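Side-chain contacts in galactose mutarotase related enzyme (Lactobacillus acidophilus, PDB 3DCD), which probably binds carbohydrate and acts as an isomerase of the aldose 1-epimerase (galactose mutarotase) family, its own substrate and reaction not being established: residues A[22-27]-A[31-36]; A[146-151]-A[157-162]; A[215-220]-A[226-231]. All coordinates share one frame; numbering follows the deposited sequence.

Contact 1: residues A[22-27]-A[31-36]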
loop_
_atom_site.group_PDB
_atom_site.type_symbol
_atom_site.label_atom_id
_atom_site.label_comp_id
_atom_site.label_asym_id
_atom_site.label_seq_id
_atom_site.Cartn_x
_atom_site.Cartn_y
_atom_site.Cartn_z
ATOM N N GLN A 22 -4.808 -0.440 -12.010
ATOM C CA GLN A 22 -4.196 0.305 -13.122
ATOM C C GLN A 22 -4.765 1.706 -13.244
ATOM O O GLN A 22 -4.077 2.627 -13.692
ATOM C CB GLN A 22 -4.437 -0.419 -14.465
ATOM C CG GLN A 22 -3.970 -1.852 -14.507
ATOM C CD GLN A 22 -2.498 -1.947 -14.227
ATOM O OE1 GLN A 22 -1.686 -1.586 -15.066
ATOM N NE2 GLN A 22 -2.146 -2.399 -13.041
ATOM N N SER A 23 -6.040 1.850 -12.880
ATOM C CA SER A 23 -6.786 3.075 -13.157
ATOM C C SER A 23 -8.001 3.190 -12.255
ATOM O O SER A 23 -8.685 2.204 -12.028
ATOM C CB SER A 23 -7.237 3.064 -14.630
ATOM O OG SER A 23 -8.142 4.119 -14.922
ATOM N N VAL A 24 -8.271 4.395 -11.759
ATOM C CA VAL A 24 -9.542 4.702 -11.073
ATOM C C VAL A 24 -10.011 6.020 -11.656
ATOM O O VAL A 24 -9.298 7.006 -11.573
ATOM C CB VAL A 24 -9.372 4.878 -9.550
ATOM C CG1 VAL A 24 -10.673 5.401 -8.897
ATOM C CG2 VAL A 24 -8.900 3.568 -8.873
ATOM N N LYS A 25 -11.196 6.038 -12.250
ATOM C CA LYS A 25 -11.713 7.247 -12.842
ATOM C C LYS A 25 -13.090 7.603 -12.303
ATOM O O LYS A 25 -13.936 6.723 -12.092
ATOM C CB LYS A 25 -11.796 7.092 -14.356
ATOM C CG LYS A 25 -10.473 7.247 -15.082
ATOM C CD LYS A 25 -10.737 7.145 -16.575
ATOM C CE LYS A 25 -9.707 6.241 -17.225
ATOM N NZ LYS A 25 -9.779 6.351 -18.724
ATOM N N SER A 26 -13.324 8.893 -12.083
ATOM C CA SER A 26 -14.684 9.350 -11.821
ATOM C C SER A 26 -15.583 9.091 -13.019
ATOM O O SER A 26 -15.259 9.471 -14.139
ATOM C CB SER A 26 -14.705 10.831 -11.460
ATOM O OG SER A 26 -16.031 11.325 -11.519
ATOM N N ALA A 27 -16.721 8.447 -12.770
ATOM C CA ALA A 27 -17.724 8.227 -13.798
ATOM C C ALA A 27 -18.329 9.558 -14.264
ATOM O O ALA A 27 -18.866 9.666 -15.367
ATOM C CB ALA A 27 -18.810 7.314 -13.256
ATOM N N GLU A 31 -11.851 12.178 -14.435
ATOM C CA GLU A 31 -10.534 12.405 -13.817
ATOM C C GLU A 31 -9.874 11.088 -13.381
ATOM O O GLU A 31 -10.542 10.200 -12.853
ATOM C CB GLU A 31 -10.642 13.394 -12.645
ATOM C CG GLU A 31 -11.003 14.815 -13.099
ATOM C CD GLU A 31 -10.959 15.864 -11.994
ATOM O OE1 GLU A 31 -10.479 15.565 -10.867
ATOM O OE2 GLU A 31 -11.427 16.996 -12.264
ATOM N N GLU A 32 -8.568 10.950 -13.633
ATOM C CA GLU A 32 -7.827 9.732 -13.308
ATOM C C GLU A 32 -7.137 9.885 -11.965
ATOM O O GLU A 32 -6.310 10.782 -11.787
ATOM C CB GLU A 32 -6.770 9.442 -14.374
ATOM C CG GLU A 32 -5.783 8.307 -13.999
ATOM C CD GLU A 32 -6.464 6.960 -13.828
ATOM O OE1 GLU A 32 -7.007 6.443 -14.818
ATOM O OE2 GLU A 32 -6.454 6.413 -12.698
ATOM N N PHE A 33 -7.457 9.017 -11.014
ATOM C CA PHE A 33 -6.910 9.175 -9.666
ATOM C C PHE A 33 -5.570 8.494 -9.452
ATOM O O PHE A 33 -4.802 8.923 -8.596
ATOM C CB PHE A 33 -7.933 8.745 -8.606
ATOM C CG PHE A 33 -9.110 9.667 -8.534
ATOM C CD1 PHE A 33 -9.048 10.817 -7.756
ATOM C CD2 PHE A 33 -10.261 9.413 -9.275
ATOM C CE1 PHE A 33 -10.140 11.709 -7.694
ATOM C CE2 PHE A 33 -11.350 10.287 -9.224
ATOM C CZ PHE A 33 -11.283 11.441 -8.435
HETATM N N MSE A 34 -5.292 7.454 -10.228
HETATM C CA MSE A 34 -4.090 6.652 -10.028
HETATM C C MSE A 34 -2.919 7.123 -10.875
HETATM O O MSE A 34 -3.068 7.383 -12.078
HETATM C CB MSE A 34 -4.350 5.181 -10.361
HETATM C CG MSE A 34 -5.547 4.593 -9.663
HETATM SE SE MSE A 34 -5.525 4.780 -7.687
HETATM C CE MSE A 34 -3.847 3.912 -7.301
ATOM N N TRP A 35 -1.761 7.210 -10.225
ATOM C CA TRP A 35 -0.466 7.389 -10.886
ATOM C C TRP A 35 -0.303 6.384 -12.031
ATOM O O TRP A 35 -0.585 5.192 -11.864
ATOM C CB TRP A 35 0.646 7.231 -9.852
ATOM C CG TRP A 35 2.056 7.114 -10.404
ATOM C CD1 TRP A 35 2.853 6.001 -10.385
ATOM C CD2 TRP A 35 2.830 8.144 -11.017
ATOM N NE1 TRP A 35 4.080 6.279 -10.944
ATOM C CE2 TRP A 35 4.092 7.588 -11.339
ATOM C CE3 TRP A 35 2.590 9.486 -11.316
ATOM C CZ2 TRP A 35 5.096 8.326 -11.962
ATOM C CZ3 TRP A 35 3.598 10.217 -11.948
ATOM C CH2 TRP A 35 4.830 9.633 -12.254
ATOM N N GLN A 36 0.136 6.874 -13.196
ATOM C CA GLN A 36 0.135 6.053 -14.415
ATOM C C GLN A 36 1.473 5.394 -14.727
ATOM O O GLN A 36 1.731 4.998 -15.870
ATOM C CB GLN A 36 -0.409 6.853 -15.606
ATOM C CG GLN A 36 -1.914 7.086 -15.473
ATOM C CD GLN A 36 -2.664 5.761 -15.347
ATOM O OE1 GLN A 36 -2.578 4.912 -16.240
ATOM N NE2 GLN A 36 -3.380 5.570 -14.230
#

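Contact 2: residues A[146-151]-A[157-162]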
loop_
_atom_site.group_PDB
_atom_site.type_symbol
_atom_site.label_atom_id
_atom_site.label_comp_id
_atom_site.label_asym_id
_atom_site.label_seq_id
_atom_site.Cartn_x
_atom_site.Cartn_y
_atom_site.Cartn_z
ATOM N N PHE A 146 -1.303 7.993 -5.948
ATOM C CA PHE A 146 -2.370 8.923 -6.358
ATOM C C PHE A 146 -1.818 10.148 -7.044
ATOM O O PHE A 146 -0.934 10.812 -6.490
ATOM C CB PHE A 146 -3.161 9.401 -5.140
ATOM C CG PHE A 146 -3.719 8.288 -4.315
ATOM C CD1 PHE A 146 -3.258 8.083 -3.023
ATOM C CD2 PHE A 146 -4.673 7.422 -4.849
ATOM C CE1 PHE A 146 -3.770 7.022 -2.244
ATOM C CE2 PHE A 146 -5.193 6.366 -4.090
ATOM C CZ PHE A 146 -4.740 6.175 -2.776
ATOM N N ASN A 147 -2.358 10.467 -8.226
ATOM C CA ASN A 147 -2.029 11.722 -8.923
ATOM C C ASN A 147 -2.331 12.954 -8.083
ATOM O O ASN A 147 -3.317 12.979 -7.355
ATOM C CB ASN A 147 -2.855 11.864 -10.215
ATOM C CG ASN A 147 -2.462 10.878 -11.290
ATOM O OD1 ASN A 147 -3.305 10.448 -12.074
ATOM N ND2 ASN A 147 -1.187 10.555 -11.372
ATOM N N LEU A 148 -1.496 13.987 -8.210
ATOM C CA LEU A 148 -1.848 15.320 -7.756
ATOM C C LEU A 148 -2.210 16.075 -9.029
ATOM O O LEU A 148 -1.337 16.324 -9.863
ATOM C CB LEU A 148 -0.670 16.001 -7.045
ATOM C CG LEU A 148 0.071 15.156 -6.007
ATOM C CD1 LEU A 148 1.262 15.919 -5.479
ATOM C CD2 LEU A 148 -0.845 14.748 -4.848
ATOM N N PRO A 149 -3.500 16.418 -9.206
ATOM C CA PRO A 149 -3.888 17.096 -10.461
ATOM C C PRO A 149 -3.299 18.505 -10.555
ATOM O O PRO A 149 -3.291 19.244 -9.575
ATOM C CB PRO A 149 -5.420 17.150 -10.388
ATOM C CG PRO A 149 -5.749 16.930 -8.945
ATOM C CD PRO A 149 -4.639 16.200 -8.296
ATOM N N THR A 150 -2.784 18.851 -11.727
ATOM C CA THR A 150 -2.197 20.161 -11.939
ATOM C C THR A 150 -2.632 20.723 -13.301
ATOM O O THR A 150 -1.873 21.441 -13.957
ATOM C CB THR A 150 -0.665 20.104 -11.876
ATOM O OG1 THR A 150 -0.189 19.268 -12.939
ATOM C CG2 THR A 150 -0.175 19.577 -10.517
ATOM N N ASP A 151 -3.862 20.409 -13.711
ATOM C CA ASP A 151 -4.374 20.866 -15.012
ATOM C C ASP A 151 -4.956 22.281 -14.975
ATOM O O ASP A 151 -5.218 22.880 -16.016
ATOM C CB ASP A 151 -5.382 19.857 -15.591
ATOM C CG ASP A 151 -4.713 18.568 -16.057
ATOM O OD1 ASP A 151 -3.473 18.567 -16.209
ATOM O OD2 ASP A 151 -5.409 17.546 -16.271
ATOM N N GLU A 157 2.894 21.683 -4.131
ATOM C CA GLU A 157 2.912 22.314 -2.799
ATOM C C GLU A 157 1.567 22.912 -2.379
ATOM O O GLU A 157 1.435 23.469 -1.265
ATOM C CB GLU A 157 4.027 23.363 -2.706
ATOM C CG GLU A 157 5.407 22.740 -2.873
ATOM C CD GLU A 157 6.482 23.581 -2.252
ATOM O OE1 GLU A 157 6.477 23.732 -1.017
ATOM O OE2 GLU A 157 7.341 24.074 -3.018
ATOM N N ASP A 158 0.577 22.814 -3.271
ATOM C CA ASP A 158 -0.804 23.175 -2.904
ATOM C C ASP A 158 -1.535 21.987 -2.291
ATOM O O ASP A 158 -2.674 22.147 -1.847
ATOM C CB ASP A 158 -1.616 23.657 -4.109
ATOM C CG ASP A 158 -1.031 24.884 -4.766
ATOM O OD1 ASP A 158 -0.501 25.777 -4.052
ATOM O OD2 ASP A 158 -1.157 24.968 -6.005
ATOM N N PHE A 159 -0.892 20.810 -2.287
ATOM C CA PHE A 159 -1.501 19.606 -1.736
ATOM C C PHE A 159 -0.939 19.281 -0.376
ATOM O O PHE A 159 0.162 19.708 -0.017
ATOM C CB PHE A 159 -1.325 18.410 -2.691
ATOM C CG PHE A 159 -2.045 18.595 -3.991
ATOM C CD1 PHE A 159 -1.456 19.329 -5.028
ATOM C CD2 PHE A 159 -3.323 18.071 -4.176
ATOM C CE1 PHE A 159 -2.125 19.542 -6.233
ATOM C CE2 PHE A 159 -4.002 18.286 -5.390
ATOM C CZ PHE A 159 -3.399 19.010 -6.409
ATOM N N TYR A 160 -1.697 18.515 0.388
ATOM C CA TYR A 160 -1.254 18.144 1.717
ATOM C C TYR A 160 -1.955 16.867 2.117
ATOM O O TYR A 160 -2.952 16.481 1.496
ATOM C CB TYR A 160 -1.560 19.274 2.718
ATOM C CG TYR A 160 -3.027 19.653 2.839
ATOM C CD1 TYR A 160 -3.570 20.688 2.075
ATOM C CD2 TYR A 160 -3.861 18.997 3.753
ATOM C CE1 TYR A 160 -4.938 21.052 2.206
ATOM C CE2 TYR A 160 -5.223 19.353 3.893
ATOM C CZ TYR A 160 -5.749 20.366 3.117
ATOM O OH TYR A 160 -7.085 20.702 3.275
ATOM N N PHE A 161 -1.427 16.223 3.150
ATOM C CA PHE A 161 -2.152 15.138 3.815
ATOM C C PHE A 161 -2.462 15.498 5.256
ATOM O O PHE A 161 -1.754 16.286 5.900
ATOM C CB PHE A 161 -1.474 13.760 3.663
ATOM C CG PHE A 161 -0.153 13.617 4.391
ATOM C CD1 PHE A 161 -0.103 13.046 5.655
ATOM C CD2 PHE A 161 1.040 14.038 3.794
ATOM C CE1 PHE A 161 1.100 12.892 6.325
ATOM C CE2 PHE A 161 2.257 13.901 4.458
ATOM C CZ PHE A 161 2.285 13.325 5.730
ATOM N N ASP A 162 -3.575 14.954 5.718
ATOM C CA ASP A 162 -4.105 15.237 7.017
ATOM C C ASP A 162 -4.571 13.921 7.615
ATOM O O ASP A 162 -5.317 13.177 6.995
ATOM C CB ASP A 162 -5.282 16.202 6.893
ATOM C CG ASP A 162 -5.546 16.950 8.167
ATOM O OD1 ASP A 162 -4.683 16.934 9.078
ATOM O OD2 ASP A 162 -6.623 17.567 8.270
#

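Contact 3: residues A[215-220]-A[226-231]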
loop_
_atom_site.group_PDB
_atom_site.type_symbol
_atom_site.label_atom_id
_atom_site.label_comp_id
_atom_site.label_asym_id
_atom_site.label_seq_id
_atom_site.Cartn_x
_atom_site.Cartn_y
_atom_site.Cartn_z
ATOM N N LYS A 215 -7.600 7.625 9.370
ATOM C CA LYS A 215 -7.866 8.010 7.997
ATOM C C LYS A 215 -6.828 9.027 7.577
ATOM O O LYS A 215 -6.550 9.973 8.309
ATOM C CB LYS A 215 -9.268 8.607 7.863
ATOM C CG LYS A 215 -10.333 7.732 8.500
ATOM C CD LYS A 215 -11.618 8.505 8.847
ATOM C CE LYS A 215 -11.514 9.422 10.109
ATOM N NZ LYS A 215 -11.586 8.718 11.446
ATOM N N VAL A 216 -6.269 8.839 6.397
ATOM C CA VAL A 216 -5.330 9.802 5.838
ATOM C C VAL A 216 -6.043 10.510 4.668
ATOM O O VAL A 216 -6.505 9.838 3.742
ATOM C CB VAL A 216 -4.031 9.112 5.341
ATOM C CG1 VAL A 216 -3.030 10.157 4.814
ATOM C CG2 VAL A 216 -3.390 8.244 6.466
ATOM N N SER A 217 -6.151 11.843 4.725
ATOM C CA SER A 217 -6.826 12.599 3.663
ATOM C C SER A 217 -5.803 13.337 2.844
ATOM O O SER A 217 -5.006 14.102 3.385
ATOM C CB SER A 217 -7.785 13.669 4.216
ATOM O OG SER A 217 -8.825 13.097 4.971
ATOM N N LEU A 218 -5.875 13.140 1.543
ATOM C CA LEU A 218 -5.075 13.888 0.605
ATOM C C LEU A 218 -5.965 14.916 -0.100
ATOM O O LEU A 218 -6.960 14.559 -0.737
ATOM C CB LEU A 218 -4.421 12.913 -0.371
ATOM C CG LEU A 218 -3.801 13.496 -1.628
ATOM C CD1 LEU A 218 -2.531 14.255 -1.256
ATOM C CD2 LEU A 218 -3.510 12.310 -2.561
ATOM N N ARG A 219 -5.613 16.191 0.074
ATOM C CA ARG A 219 -6.446 17.314 -0.348
ATOM C C ARG A 219 -5.630 18.498 -0.874
ATOM O O ARG A 219 -4.401 18.492 -0.826
ATOM C CB ARG A 219 -7.267 17.807 0.846
ATOM C CG ARG A 219 -8.421 16.878 1.185
ATOM C CD ARG A 219 -8.680 16.828 2.660
ATOM N NE ARG A 219 -9.225 18.086 3.127
ATOM C CZ ARG A 219 -10.503 18.432 3.037
ATOM N NH1 ARG A 219 -11.385 17.597 2.488
ATOM N NH2 ARG A 219 -10.903 19.618 3.502
ATOM N N THR A 220 -6.351 19.490 -1.383
ATOM C CA THR A 220 -5.806 20.785 -1.733
ATOM C C THR A 220 -6.879 21.822 -1.456
ATOM O O THR A 220 -8.072 21.573 -1.682
ATOM C CB THR A 220 -5.356 20.863 -3.208
ATOM O OG1 THR A 220 -4.919 22.199 -3.492
ATOM C CG2 THR A 220 -6.499 20.487 -4.194
ATOM N N HIS A 226 -9.957 15.280 -3.366
ATOM C CA HIS A 226 -9.906 14.664 -2.049
ATOM C C HIS A 226 -9.839 13.160 -2.240
ATOM O O HIS A 226 -10.759 12.556 -2.792
ATOM C CB HIS A 226 -11.152 15.083 -1.247
ATOM C CG HIS A 226 -11.195 14.565 0.156
ATOM N ND1 HIS A 226 -10.101 14.017 0.794
ATOM C CD2 HIS A 226 -12.199 14.555 1.062
ATOM C CE1 HIS A 226 -10.438 13.657 2.018
ATOM N NE2 HIS A 226 -11.705 13.971 2.207
ATOM N N VAL A 227 -8.725 12.567 -1.808
ATOM C CA VAL A 227 -8.591 11.132 -1.731
ATOM C C VAL A 227 -8.466 10.785 -0.247
ATOM O O VAL A 227 -7.604 11.319 0.462
ATOM C CB VAL A 227 -7.373 10.619 -2.523
ATOM C CG1 VAL A 227 -7.102 9.169 -2.189
ATOM C CG2 VAL A 227 -7.614 10.794 -4.037
ATOM N N ASN A 228 -9.347 9.912 0.219
ATOM C CA ASN A 228 -9.329 9.493 1.617
ATOM C C ASN A 228 -8.985 8.022 1.762
ATOM O O ASN A 228 -9.562 7.186 1.059
ATOM C CB ASN A 228 -10.670 9.802 2.247
ATOM C CG ASN A 228 -10.557 10.042 3.710
ATOM O OD1 ASN A 228 -10.328 9.112 4.497
ATOM N ND2 ASN A 228 -10.688 11.301 4.099
ATOM N N VAL A 229 -8.007 7.702 2.621
ATOM C CA VAL A 229 -7.611 6.317 2.829
ATOM C C VAL A 229 -7.891 5.936 4.284
ATOM O O VAL A 229 -7.288 6.494 5.204
ATOM C CB VAL A 229 -6.108 6.074 2.503
ATOM C CG1 VAL A 229 -5.743 4.622 2.716
ATOM C CG2 VAL A 229 -5.806 6.457 1.037
ATOM N N TRP A 230 -8.813 4.997 4.467
ATOM C CA TRP A 230 -9.146 4.489 5.798
ATOM C C TRP A 230 -8.288 3.232 5.998
ATOM O O TRP A 230 -8.411 2.248 5.246
ATOM C CB TRP A 230 -10.633 4.145 5.862
ATOM C CG TRP A 230 -11.528 5.294 5.449
ATOM C CD1 TRP A 230 -11.648 5.845 4.186
ATOM C CD2 TRP A 230 -12.430 6.022 6.283
ATOM N NE1 TRP A 230 -12.551 6.879 4.201
ATOM C CE2 TRP A 230 -13.057 7.006 5.469
ATOM C CE3 TRP A 230 -12.779 5.942 7.636
ATOM C CZ2 TRP A 230 -14.008 7.903 5.971
ATOM C CZ3 TRP A 230 -13.728 6.841 8.141
ATOM C CH2 TRP A 230 -14.336 7.805 7.306
ATOM N N THR A 231 -7.411 3.261 7.003
ATOM C CA THR A 231 -6.384 2.215 7.149
ATOM C C THR A 231 -6.818 1.100 8.088
ATOM O O THR A 231 -6.033 0.191 8.387
ATOM C CB THR A 231 -5.060 2.806 7.655
ATOM O OG1 THR A 231 -5.308 3.508 8.881
ATOM C CG2 THR A 231 -4.458 3.799 6.612
#

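Contact 1: residues A[22-27]-A[31-36]
Glu32 holds CG trans to its backbone N (chi1 171°) and then folds at chi2 (63°), which swings its carboxylate back from the loop 31-36 against the backbone of strand 20-26. There it meets Ser23, whose hydroxyl gives a short bond to Glu32 OE1 (Ser23 OG to Glu32 OE1 2.6 Å) on the syn lone pair. The other oxygen is gripped twice: Val24 N reaches Glu32 OE2 at 2.9 Å from the syn side, somewhat out of the carboxylate plane, while Met34 N, also 2.9 Å from Glu32 OE2, takes the anti lone pair from within the loop. The carbon chain of Lys25 runs past the same carboxylate, CG lying 3.6 Å from Glu32 OE1. Backbone bonds flank this centre, Phe33 N to Val24 O at 2.8 Å and Ser26 N to Glu31 O at 3.2 Å, about the single bridge Lys25-Glu32. At the other end the amide of Gln36 spans two carbonyls, NE2 giving to Gln22 O (3.1 Å) and to Met34 O. On the apolar side, Val24 sets CG2 against Met34 CG (3.6 Å) and CG1 against Phe33 CD2; the Phe33 ring goes on to meet Tyr291. The loop is thus fastened to the outer strand of the three-stranded sheet, and the Phe33 backbone also hydrogen-bonds that of Asn147 in strand 136-147. With an alanine here instead of Glu32, the Ser23 hydroxyl and the amides of Val24 and Met34 would probably be left without their common acceptor and the loop less firmly tied. Three donors converging on one group are consistent with an ionised carboxylate whose charge is probably stabilised by these neutral N-H and O-H partners; the Lys25 ammonium stays short of a salt bridge and at most probably favours that form.

Contact 2: residues A[146-151]-A[157-162]
Leu148 lays its CB almost squarely over the centre of the Phe159 ring, 3.9 Å from the centroid and 12° off the ring normal, a CH-pi contact on the full face. Phe159 holds CG trans to its carbonyl carbon: chi1 -65° sends the ring toward Leu148 and chi2 83° turns its face to it. The Leu148 branch continues back over the root of the ring, CD2 being 4.1 Å from Phe159 CG, and the two side chains run antiparallel to one another. Pro149 closes the far rim: its CD, on the same side of the ring as Leu148, lies 3.6 Å from Phe159 CZ, and its carbonyl oxygen meets the edge near the ring plane, Pro149 O to Phe159 CZ 3.2 Å. In the beta-sandwich of this family the contact sits where strand 136-147 runs out into a loop and packs near the Phe159 end of strand 159-164; Leu148 also leans on Leu218 and Phe159 on Thr220, both of strand 214-220. Beyond partly exposed Pro149 the fit slackens. The loop leaves the ring at Thr150, also partly exposed, whose CG2 comes no nearer than 4.7 Å to Phe159 CE1, and Asp151 is exposed. No hydrogen bond crosses between the segments, whose nearest alpha carbons, CA of Leu148 and CA of Phe159, stay 7.4 Å apart.

Contact 3: residues A[215-220]-A[226-231]
Arg219 passes over one face of the His226 ring, NH1 riding 3.5 Å above its plane toward the rim, while Leu218 O and Ser217 OG lie at the ring's edge. The guanidinium stands nearly upright on the imidazole, the two planes 83° apart, and turns its own edge to His226 CD2; Arg219 CD adds a CH-pi contact, 3.9 Å from the His226 centroid. At the other end Trp230 carries the aliphatic part of Lys215 over one face, though modelled too tightly for its distances to be trusted, with Asn228 OD1 also over that face, toward the rim; the Lys215 ammonium goes to Asp213 O. Strands 214-220 and 226-232 form an antiparallel beta hairpin within the nine-stranded sheet. Val216 and Val229 make a hydrogen-bonded pair, Val216 N to Val229 O and Val229 N to Val216 O both 2.8 Å; Leu218 and Val227 repeat it, with Leu218 N to Val227 O at 2.7 Å and nearly straight (175°). The side chains of these four residues point to the sheet's apolar face, where Leu218 CD2 meets Val227 CB at 4.2 Å. Strand 249-256 lies against that face, with Val250 touching Leu218 and Ile252 touching both Val216 and Val229.

Contacts 2 and 3, both largely buried, meet in the nine-stranded sheet, to which contact 2 contributes only strand 159-164, bonded to strand 214-220 through Asp162 O and Ser217 N. Contact 1, only partly buried, ties a loop to the edge strand of a separate three-stranded sheet, yet its Phe33 backbone binds that of Asn147 in the first segment of contact 2, and the Phe33 ring packs on Val227 of contact 3. The chemistry follows the setting: a carboxylate and an amide fasten the loop in contact 1, contact 2 is apolar packing around one ring, and contact 3 combines a regular backbone ladder with polar and aromatic groups on one face and aliphatic ones on the other.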